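Local coordinates for protein tryptophan--tRNA ligase (Mycoplasma pneumoniae, PDB 2YY5) that probably catalyses the ATP-dependent attachment of tryptophan to tRNA(Trp), as a homodimeric class I aminoacyl-tRNA synthetase, at residues 191-196 and 248-253; 253-258 and 289-294. The protein carries 1 engineered substitution. All coordinates share one frame; numbering follows the deposited sequence.

Both contacts use helix 246-259, contact 1 on its first half and contact 2 on its second, with Thr253 common to the two segments and about 10 Å between the contact centres. Contact 1 sets the helix against the adenine-binding loop 191-196; contact 2 sets it against helix 284-308. Two packing pairs join them: Ile193 CG2 lies 3.9 Å from Ile254 CD1, and Met251 CG lies 3.5 Å from Leu291 CD2. Ile193 hydrogen-bonds the bound tryptophanyl-sulfamoyl adenosine through its backbone, whereas the side chain of Ile254, packed behind Ile193, is about 9 Å from the ligand, which places that one side chain in a second shell.

Contact 1. Residues 191-196 and 248-253; sequences NRIMDL and VTNMLT. With WSA (5'-O-[(L-tryptophylamino)sulfonyl]adenosine), chain J.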
ATOM      1  N   ASN B 191      -0.291 -28.713 -11.668  1.00 30.01           N
ATOM      2  CA  ASN B 191       0.171 -27.526 -10.959  1.00 28.45           C
ATOM      3  C   ASN B 191       1.156 -26.667 -11.747  1.00 25.99           C
ATOM      4  O   ASN B 191       1.471 -25.543 -11.350  1.00 22.54           O
ATOM      5  CB  ASN B 191       0.792 -27.932  -9.625  1.00 31.49           C
ATOM      6  CG  ASN B 191       2.044 -28.751  -9.803  1.00 32.90           C
ATOM      7  OD1 ASN B 191       3.113 -28.211 -10.101  1.00 30.88           O
ATOM      8  ND2 ASN B 191       1.922 -30.067  -9.637  1.00 27.23           N
ATOM      9  N   ARG B 192       1.629 -27.171 -12.879  1.00 23.14           N
ATOM     10  CA  ARG B 192       2.593 -26.402 -13.649  1.00 20.73           C
ATOM     11  C   ARG B 192       2.655 -26.825 -15.113  1.00 18.34           C
ATOM     12  O   ARG B 192       3.500 -27.626 -15.493  1.00 23.60           O
ATOM     13  CB  ARG B 192       3.975 -26.547 -12.996  1.00 18.86           C
ATOM     14  CG  ARG B 192       5.069 -25.687 -13.601  1.00 33.98           C
ATOM     15  CD  ARG B 192       6.447 -26.152 -13.149  1.00 41.08           C
ATOM     16  NE  ARG B 192       7.520 -25.407 -13.808  1.00 51.84           N
ATOM     17  CZ  ARG B 192       8.736 -25.896 -14.038  1.00 55.34           C
ATOM     18  NH1 ARG B 192       9.651 -25.145 -14.642  1.00 49.97           N
ATOM     19  NH2 ARG B 192       9.034 -27.140 -13.677  1.00 55.25           N
ATOM     20  N   ILE B 193       1.758 -26.294 -15.936  1.00 23.93           N
ATOM     21  CA  ILE B 193       1.762 -26.628 -17.358  1.00 24.37           C
ATOM     22  C   ILE B 193       2.970 -25.959 -18.019  1.00 28.12           C
ATOM     23  O   ILE B 193       3.253 -24.779 -17.773  1.00 29.99           O
ATOM     24  CB  ILE B 193       0.457 -26.168 -18.065  1.00 27.50           C
ATOM     25  CG1 ILE B 193      -0.700 -27.073 -17.649  1.00 26.64           C
ATOM     26  CG2 ILE B 193       0.623 -26.214 -19.580  1.00 19.64           C
ATOM     27  CD1 ILE B 193      -1.162 -26.841 -16.239  1.00 42.69           C
ATOM     28  N   MET B 194       3.680 -26.714 -18.854  1.00 24.25           N
ATOM     29  CA  MET B 194       4.870 -26.198 -19.521  1.00 22.53           C
ATOM     30  C   MET B 194       4.615 -25.538 -20.879  1.00 22.23           C
ATOM     31  O   MET B 194       3.597 -25.764 -21.527  1.00 21.94           O
ATOM     32  CB  MET B 194       5.899 -27.318 -19.679  1.00 22.04           C
ATOM     33  CG  MET B 194       6.201 -28.078 -18.389  1.00 25.01           C
ATOM     34  SD  MET B 194       6.724 -27.032 -17.004  1.00 28.35           S
ATOM     35  CE  MET B 194       6.567 -28.236 -15.640  1.00 32.75           C
ATOM     36  N   ASP B 195       5.563 -24.702 -21.286  1.00 23.23           N
ATOM     37  CA  ASP B 195       5.506 -23.991 -22.554  1.00 24.20           C
ATOM     38  C   ASP B 195       5.632 -25.015 -23.691  1.00 24.13           C
ATOM     39  O   ASP B 195       6.509 -25.875 -23.649  1.00 21.50           O
ATOM     40  CB  ASP B 195       6.655 -22.976 -22.585  1.00 24.35           C
ATOM     41  CG  ASP B 195       6.667 -22.139 -23.838  1.00 23.89           C
ATOM     42  OD1 ASP B 195       7.036 -22.673 -24.905  1.00 20.79           O
ATOM     43  OD2 ASP B 195       6.310 -20.943 -23.751  1.00 26.58           O
ATOM     44  N   LEU B 196       4.757 -24.924 -24.695  1.00 23.22           N
ATOM     45  CA  LEU B 196       4.770 -25.861 -25.817  1.00 27.14           C
ATOM     46  C   LEU B 196       5.997 -25.791 -26.728  1.00 28.15           C
ATOM     47  O   LEU B 196       6.319 -26.768 -27.401  1.00 30.66           O
ATOM     48  CB  LEU B 196       3.506 -25.700 -26.669  1.00 25.73           C
ATOM     49  CG  LEU B 196       2.197 -26.249 -26.093  1.00 29.64           C
ATOM     50  CD1 LEU B 196       1.124 -26.218 -27.167  1.00 26.51           C
ATOM     51  CD2 LEU B 196       2.397 -27.676 -25.613  1.00 30.79           C
ATOM     52  N   VAL B 248       7.039 -34.146 -24.474  1.00 27.77           N
ATOM     53  CA  VAL B 248       6.045 -35.212 -24.546  1.00 27.98           C
ATOM     54  C   VAL B 248       5.285 -35.411 -23.236  1.00 27.10           C
ATOM     55  O   VAL B 248       4.069 -35.580 -23.241  1.00 26.70           O
ATOM     56  CB  VAL B 248       6.698 -36.545 -24.964  1.00 28.76           C
ATOM     57  CG1 VAL B 248       5.756 -37.712 -24.690  1.00 28.86           C
ATOM     58  CG2 VAL B 248       7.042 -36.488 -26.438  1.00 23.04           C
ATOM     59  N   THR B 249       5.994 -35.389 -22.115  1.00 26.20           N
ATOM     60  CA  THR B 249       5.336 -35.572 -20.829  1.00 30.04           C
ATOM     61  C   THR B 249       4.289 -34.481 -20.591  1.00 30.93           C
ATOM     62  O   THR B 249       3.180 -34.767 -20.144  1.00 29.78           O
ATOM     63  CB  THR B 249       6.359 -35.555 -19.669  1.00 32.50           C
ATOM     64  OG1 THR B 249       7.398 -36.502 -19.943  1.00 31.57           O
ATOM     65  CG2 THR B 249       5.678 -35.919 -18.337  1.00 23.75           C
ATOM     66  N   ASN B 250       4.644 -33.237 -20.903  1.00 27.19           N
ATOM     67  CA  ASN B 250       3.739 -32.106 -20.723  1.00 23.10           C
ATOM     68  C   ASN B 250       2.451 -32.277 -21.522  1.00 26.46           C
ATOM     69  O   ASN B 250       1.358 -32.139 -20.978  1.00 28.32           O
ATOM     70  CB  ASN B 250       4.426 -30.813 -21.152  1.00 24.83           C
ATOM     71  CG  ASN B 250       3.617 -29.582 -20.808  1.00 27.15           C
ATOM     72  OD1 ASN B 250       3.505 -28.657 -21.611  1.00 32.27           O
ATOM     73  ND2 ASN B 250       3.059 -29.556 -19.606  1.00 29.32           N
ATOM     74  N   MET B 251       2.575 -32.567 -22.816  1.00 25.52           N
ATOM     75  CA  MET B 251       1.391 -32.753 -23.650  1.00 28.21           C
ATOM     76  C   MET B 251       0.553 -33.902 -23.102  1.00 23.26           C
ATOM     77  O   MET B 251      -0.669 -33.897 -23.174  1.00 18.21           O
ATOM     78  CB  MET B 251       1.790 -33.061 -25.097  1.00 27.19           C
ATOM     79  CG  MET B 251       2.406 -31.889 -25.842  1.00 35.44           C
ATOM     80  SD  MET B 251       2.577 -32.211 -27.612  1.00 37.93           S
ATOM     81  CE  MET B 251       4.080 -33.171 -27.631  1.00 33.49           C
ATOM     82  N   LEU B 252       1.229 -34.887 -22.537  1.00 27.93           N
ATOM     83  CA  LEU B 252       0.557 -36.054 -21.997  1.00 29.59           C
ATOM     84  C   LEU B 252      -0.264 -35.742 -20.745  1.00 30.30           C
ATOM     85  O   LEU B 252      -1.407 -36.190 -20.628  1.00 30.77           O
ATOM     86  CB  LEU B 252       1.594 -37.141 -21.710  1.00 26.59           C
ATOM     87  CG  LEU B 252       1.159 -38.607 -21.683  1.00 31.42           C
ATOM     88  CD1 LEU B 252       0.357 -38.968 -22.935  1.00 18.22           C
ATOM     89  CD2 LEU B 252       2.412 -39.469 -21.568  1.00 25.23           C
ATOM     90  N   THR B 253       0.291 -34.972 -19.809  1.00 26.72           N
ATOM     91  CA  THR B 253      -0.471 -34.661 -18.605  1.00 23.96           C
ATOM     92  C   THR B 253      -1.594 -33.648 -18.897  1.00 20.56           C
ATOM     93  O   THR B 253      -2.609 -33.633 -18.197  1.00 18.67           O
ATOM     94  CB  THR B 253       0.454 -34.180 -17.405  1.00 21.72           C
ATOM     95  OG1 THR B 253       0.069 -32.870 -16.977  1.00 24.11           O
ATOM     96  CG2 THR B 253       1.920 -34.176 -17.793  1.00 17.66           C
TER
HETATM   97  CD2 WSA J1351      -3.429 -14.468  -5.652  1.00  8.48           C
HETATM   98  CE3 WSA J1351      -3.659 -15.831  -5.800  1.00 13.39           C
HETATM   99  CZ3 WSA J1351      -4.075 -16.578  -4.706  1.00  7.01           C
HETATM  100  CH2 WSA J1351      -4.259 -15.962  -3.470  1.00  7.52           C
HETATM  101  CZ2 WSA J1351      -4.026 -14.600  -3.326  1.00  8.15           C
HETATM  102  CE2 WSA J1351      -3.610 -13.853  -4.421  1.00 10.33           C
HETATM  103  N11 WSA J1351      -3.340 -12.559  -4.578  1.00  8.53           N
HETATM  104  CD1 WSA J1351      -3.001 -12.327  -5.843  1.00  9.92           C
HETATM  105  CG  WSA J1351      -3.044 -13.465  -6.535  1.00  7.70           C
HETATM  106  CB  WSA J1351      -2.741 -13.623  -8.023  1.00 12.19           C
HETATM  107  CA  WSA J1351      -1.541 -14.544  -8.258  1.00 17.01           C
HETATM  108  NH3 WSA J1351      -0.352 -14.028  -7.569  1.00  5.23           N
HETATM  109  C   WSA J1351      -1.269 -14.624  -9.763  1.00 18.47           C
HETATM  110  O   WSA J1351      -0.700 -13.701 -10.337  1.00 36.46           O
HETATM  111  NS  WSA J1351      -1.677 -15.718 -10.396  1.00 26.68           N
HETATM  112  S   WSA J1351      -1.812 -15.428 -11.996  1.00 28.05           S
HETATM  113  O1S WSA J1351      -2.807 -14.333 -12.238  1.00 10.99           O
HETATM  114  O2S WSA J1351      -0.487 -15.001 -12.556  1.00 20.32           O
HETATM  115  O5' WSA J1351      -2.254 -16.656 -12.586  1.00 17.98           O
HETATM  116  C5' WSA J1351      -3.426 -17.283 -12.054  1.00  8.26           C
HETATM  117  C4' WSA J1351      -3.206 -18.715 -11.554  1.00 17.17           C
HETATM  118  O4' WSA J1351      -2.670 -19.525 -12.616  1.00 10.38           O
HETATM  119  C3' WSA J1351      -2.224 -18.821 -10.385  1.00 19.43           C
HETATM  120  O3' WSA J1351      -2.682 -19.812  -9.460  1.00 19.60           O
HETATM  121  C2' WSA J1351      -0.957 -19.312 -11.083  1.00 23.26           C
HETATM  122  O2' WSA J1351      -0.142 -20.031 -10.152  1.00 20.23           O
HETATM  123  C1' WSA J1351      -1.598 -20.299 -12.057  1.00 10.25           C
HETATM  124  N9  WSA J1351      -0.634 -20.659 -13.124  1.00 16.91           N
HETATM  125  C8  WSA J1351       0.030 -19.785 -13.877  1.00 12.79           C
HETATM  126  N7  WSA J1351       0.765 -20.434 -14.776  1.00 17.08           N
HETATM  127  C5  WSA J1351       0.566 -21.738 -14.594  1.00 11.42           C
HETATM  128  C4  WSA J1351      -0.319 -21.880 -13.533  1.00 13.77           C
HETATM  129  N3  WSA J1351      -0.682 -23.114 -13.146  1.00 14.55           N
HETATM  130  C2  WSA J1351      -0.208 -24.182 -13.766  1.00 11.78           C
HETATM  131  N1  WSA J1351       0.633 -24.079 -14.779  1.00 19.08           N
HETATM  132  C6  WSA J1351       1.039 -22.879 -15.219  1.00 19.36           C
HETATM  133  N6  WSA J1351       1.875 -22.778 -16.252  1.00 22.81           N
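The extended chain around Met194 passes beside helix 246-259, with Met194 CA 6.1 Å from Asn250 CA, and Leu196 runs on toward Met251. Asn250 is the buried centre of the interface. Its CG stands anti to the backbone N (chi1 -172°), which carries the amide away from the helix to lie against the backbone N and O of Met194. The CB of Met194 packs on the same group, 3.4 Å from Asn250 CG. Beyond it the methionine chain bends back toward its own loop, where SD lies 3.6 Å above one face of the Arg192 guanidinium, displaced toward the rim.

On the ligand side the loop reads the adenine of the tryptophanyl-adenylate analogue, the nucleotide-recognition role expected in the Rossmann-type catalytic domain of a class I synthetase. Ile193 N donates to WSA N1 (2.7 Å, 151° at the hydrogen), while WSA N6 donates to Ile193 O at 162°, a two-bond pairing that fixes the rotation of the base. The Ile193 side chain adds CD1 beside the adenine, 3.6 Å from WSA N1, whereas its CG2 branch lies on the side of the Asn250 amide, the two side chains crossing at about a right angle. Farther along, Leu196 CD2 meets Met251 CG at 4.2 Å, an apolar touch, and Asp195 turns from the helix, its OD1 accepting from the backbone N of Phe197 and of Asp198.

Contact 2. Residues 253-258 and 289-294; sequences TILKAL and NALTEA
This is an apolar helix-helix contact, with no hydrogen bond across it, between the second half of helix 246-259 and the first half of helix 284-308. The local axes approach to 9.5 Å and cross at 40° with their N-to-C directions roughly alike; the nearest CA atoms are those of Leu255 and Leu291, 5.4 Å apart. Leu291 is the central side chain. Its CG is anti to the backbone N (chi1 178°), which sends CD1 among Ile254, Leu255 and Leu258, closest to Ile254 CG2 at 3.6 Å. One turn on, Ala294 offers a methyl group only, and Leu258 packs on it through both CB and CD1, each 3.8 Å from Ala294 CB. Both helices come after the KMSKS region in sequence, in the helical part that in TrpRS enzymes probably corresponds to the anticodon-binding region. Leu255 takes the flank, where CD2 is 4.2 Å from Ala294 CB and CD1 faces Ala290 CB more loosely at 4.4 Å. Outside the pair, Ile254 and Leu258 also pack on Leu23 of helix 19-26, and Asn264 ND2 donates to the backbone O of both Leu258 and Ala294, a polar bridge between the helices next to their apolar seam.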
ATOM      1  N   THR B 253       0.291 -34.972 -19.809  1.00 26.72           N
ATOM      2  CA  THR B 253      -0.471 -34.661 -18.605  1.00 23.96           C
ATOM      3  C   THR B 253      -1.594 -33.648 -18.897  1.00 20.56           C
ATOM      4  O   THR B 253      -2.609 -33.633 -18.197  1.00 18.67           O
ATOM      5  CB  THR B 253       0.454 -34.180 -17.405  1.00 21.72           C
ATOM      6  OG1 THR B 253       0.069 -32.870 -16.977  1.00 24.11           O
ATOM      7  CG2 THR B 253       1.920 -34.176 -17.793  1.00 17.66           C
ATOM      8  N   ILE B 254      -1.426 -32.827 -19.937  1.00 17.04           N
ATOM      9  CA  ILE B 254      -2.453 -31.850 -20.316  1.00 19.00           C
ATOM     10  C   ILE B 254      -3.639 -32.621 -20.856  1.00 20.31           C
ATOM     11  O   ILE B 254      -4.791 -32.340 -20.508  1.00 21.71           O
ATOM     12  CB  ILE B 254      -1.991 -30.889 -21.442  1.00 20.43           C
ATOM     13  CG1 ILE B 254      -0.914 -29.934 -20.920  1.00 22.78           C
ATOM     14  CG2 ILE B 254      -3.184 -30.091 -21.967  1.00 13.06           C
ATOM     15  CD1 ILE B 254      -0.206 -29.163 -22.013  1.00 23.82           C
ATOM     16  N   LEU B 255      -3.332 -33.586 -21.723  1.00 21.15           N
ATOM     17  CA  LEU B 255      -4.331 -34.446 -22.351  1.00 23.58           C
ATOM     18  C   LEU B 255      -5.144 -35.170 -21.269  1.00 24.02           C
ATOM     19  O   LEU B 255      -6.372 -35.234 -21.349  1.00 21.50           O
ATOM     20  CB  LEU B 255      -3.644 -35.483 -23.259  1.00 19.18           C
ATOM     21  CG  LEU B 255      -4.365 -36.035 -24.504  1.00 21.26           C
ATOM     22  CD1 LEU B 255      -3.941 -37.480 -24.722  1.00 11.97           C
ATOM     23  CD2 LEU B 255      -5.871 -35.976 -24.343  1.00 16.45           C
ATOM     24  N   LYS B 256      -4.459 -35.714 -20.263  1.00 21.25           N
ATOM     25  CA  LYS B 256      -5.141 -36.424 -19.185  1.00 27.45           C
ATOM     26  C   LYS B 256      -6.140 -35.530 -18.438  1.00 25.60           C
ATOM     27  O   LYS B 256      -7.247 -35.961 -18.109  1.00 22.83           O
ATOM     28  CB  LYS B 256      -4.128 -37.015 -18.182  1.00 28.48           C
ATOM     29  CG  LYS B 256      -4.804 -37.874 -17.098  1.00 34.11           C
ATOM     30  CD  LYS B 256      -3.839 -38.743 -16.290  1.00 37.91           C
ATOM     31  CE  LYS B 256      -3.102 -37.953 -15.218  1.00 47.48           C
ATOM     32  NZ  LYS B 256      -2.250 -38.825 -14.358  1.00 48.56           N
ATOM     33  N   ALA B 257      -5.737 -34.289 -18.177  1.00 23.84           N
ATOM     34  CA  ALA B 257      -6.574 -33.330 -17.470  1.00 21.60           C
ATOM     35  C   ALA B 257      -7.781 -32.890 -18.305  1.00 24.56           C
ATOM     36  O   ALA B 257      -8.861 -32.634 -17.767  1.00 30.60           O
ATOM     37  CB  ALA B 257      -5.736 -32.109 -17.072  1.00  8.78           C
ATOM     38  N   LEU B 258      -7.602 -32.804 -19.618  1.00 23.80           N
ATOM     39  CA  LEU B 258      -8.689 -32.386 -20.494  1.00 21.69           C
ATOM     40  C   LEU B 258      -9.744 -33.464 -20.695  1.00 20.28           C
ATOM     41  O   LEU B 258     -10.908 -33.163 -20.941  1.00 20.06           O
ATOM     42  CB  LEU B 258      -8.130 -31.947 -21.846  1.00 24.11           C
ATOM     43  CG  LEU B 258      -7.189 -30.743 -21.803  1.00 19.83           C
ATOM     44  CD1 LEU B 258      -6.768 -30.388 -23.232  1.00 22.12           C
ATOM     45  CD2 LEU B 258      -7.885 -29.558 -21.133  1.00  9.44           C
ATOM     46  N   ASN B 289      -2.406 -34.885 -32.168  1.00 33.64           N
ATOM     47  CA  ASN B 289      -3.742 -34.949 -32.745  1.00 31.75           C
ATOM     48  C   ASN B 289      -4.815 -35.031 -31.670  1.00 31.47           C
ATOM     49  O   ASN B 289      -5.790 -34.284 -31.705  1.00 31.81           O
ATOM     50  CB  ASN B 289      -3.869 -36.168 -33.658  1.00 36.90           C
ATOM     51  CG  ASN B 289      -3.667 -35.824 -35.115  1.00 43.34           C
ATOM     52  OD1 ASN B 289      -2.541 -35.714 -35.596  1.00 45.77           O
ATOM     53  ND2 ASN B 289      -4.771 -35.635 -35.829  1.00 47.78           N
ATOM     54  N   ALA B 290      -4.631 -35.950 -30.723  1.00 26.97           N
ATOM     55  CA  ALA B 290      -5.584 -36.142 -29.637  1.00 24.93           C
ATOM     56  C   ALA B 290      -5.592 -34.944 -28.689  1.00 27.84           C
ATOM     57  O   ALA B 290      -6.636 -34.575 -28.138  1.00 28.04           O
ATOM     58  CB  ALA B 290      -5.253 -37.418 -28.878  1.00 15.33           C
ATOM     59  N   LEU B 291      -4.421 -34.339 -28.500  1.00 29.65           N
ATOM     60  CA  LEU B 291      -4.297 -33.177 -27.633  1.00 28.72           C
ATOM     61  C   LEU B 291      -5.009 -31.998 -28.276  1.00 28.83           C
ATOM     62  O   LEU B 291      -5.680 -31.222 -27.596  1.00 30.88           O
ATOM     63  CB  LEU B 291      -2.826 -32.828 -27.412  1.00 32.05           C
ATOM     64  CG  LEU B 291      -2.553 -31.596 -26.544  1.00 34.49           C
ATOM     65  CD1 LEU B 291      -3.179 -31.795 -25.165  1.00 33.23           C
ATOM     66  CD2 LEU B 291      -1.045 -31.360 -26.434  1.00 32.53           C
ATOM     67  N   THR B 292      -4.868 -31.878 -29.594  1.00 24.60           N
ATOM     68  CA  THR B 292      -5.502 -30.794 -30.332  1.00 27.81           C
ATOM     69  C   THR B 292      -7.024 -30.883 -30.297  1.00 26.83           C
ATOM     70  O   THR B 292      -7.700 -29.859 -30.298  1.00 34.91           O
ATOM     71  CB  THR B 292      -5.037 -30.765 -31.806  1.00 28.37           C
ATOM     72  OG1 THR B 292      -3.651 -30.401 -31.864  1.00 27.33           O
ATOM     73  CG2 THR B 292      -5.847 -29.756 -32.601  1.00 24.57           C
ATOM     74  N   GLU B 293      -7.564 -32.094 -30.262  1.00 21.46           N
ATOM     75  CA  GLU B 293      -9.015 -32.268 -30.227  1.00 25.05           C
ATOM     76  C   GLU B 293      -9.565 -31.933 -28.841  1.00 22.10           C
ATOM     77  O   GLU B 293     -10.523 -31.176 -28.720  1.00 22.13           O
ATOM     78  CB  GLU B 293      -9.396 -33.703 -30.606  1.00 30.34           C
ATOM     79  CG  GLU B 293     -10.889 -33.923 -30.822  1.00 32.45           C
ATOM     80  CD  GLU B 293     -11.223 -35.387 -31.083  1.00 37.46           C
ATOM     81  OE1 GLU B 293     -10.576 -35.993 -31.965  1.00 40.01           O
ATOM     82  OE2 GLU B 293     -12.129 -35.932 -30.415  1.00 26.45           O
ATOM     83  N   ALA B 294      -8.958 -32.497 -27.799  1.00 22.91           N
ATOM     84  CA  ALA B 294      -9.397 -32.231 -26.437  1.00 19.57           C
ATOM     85  C   ALA B 294      -9.304 -30.732 -26.169  1.00 23.04           C
ATOM     86  O   ALA B 294     -10.193 -30.133 -25.557  1.00 26.21           O
ATOM     87  CB  ALA B 294      -8.531 -32.990 -25.455  1.00 20.48           C
TER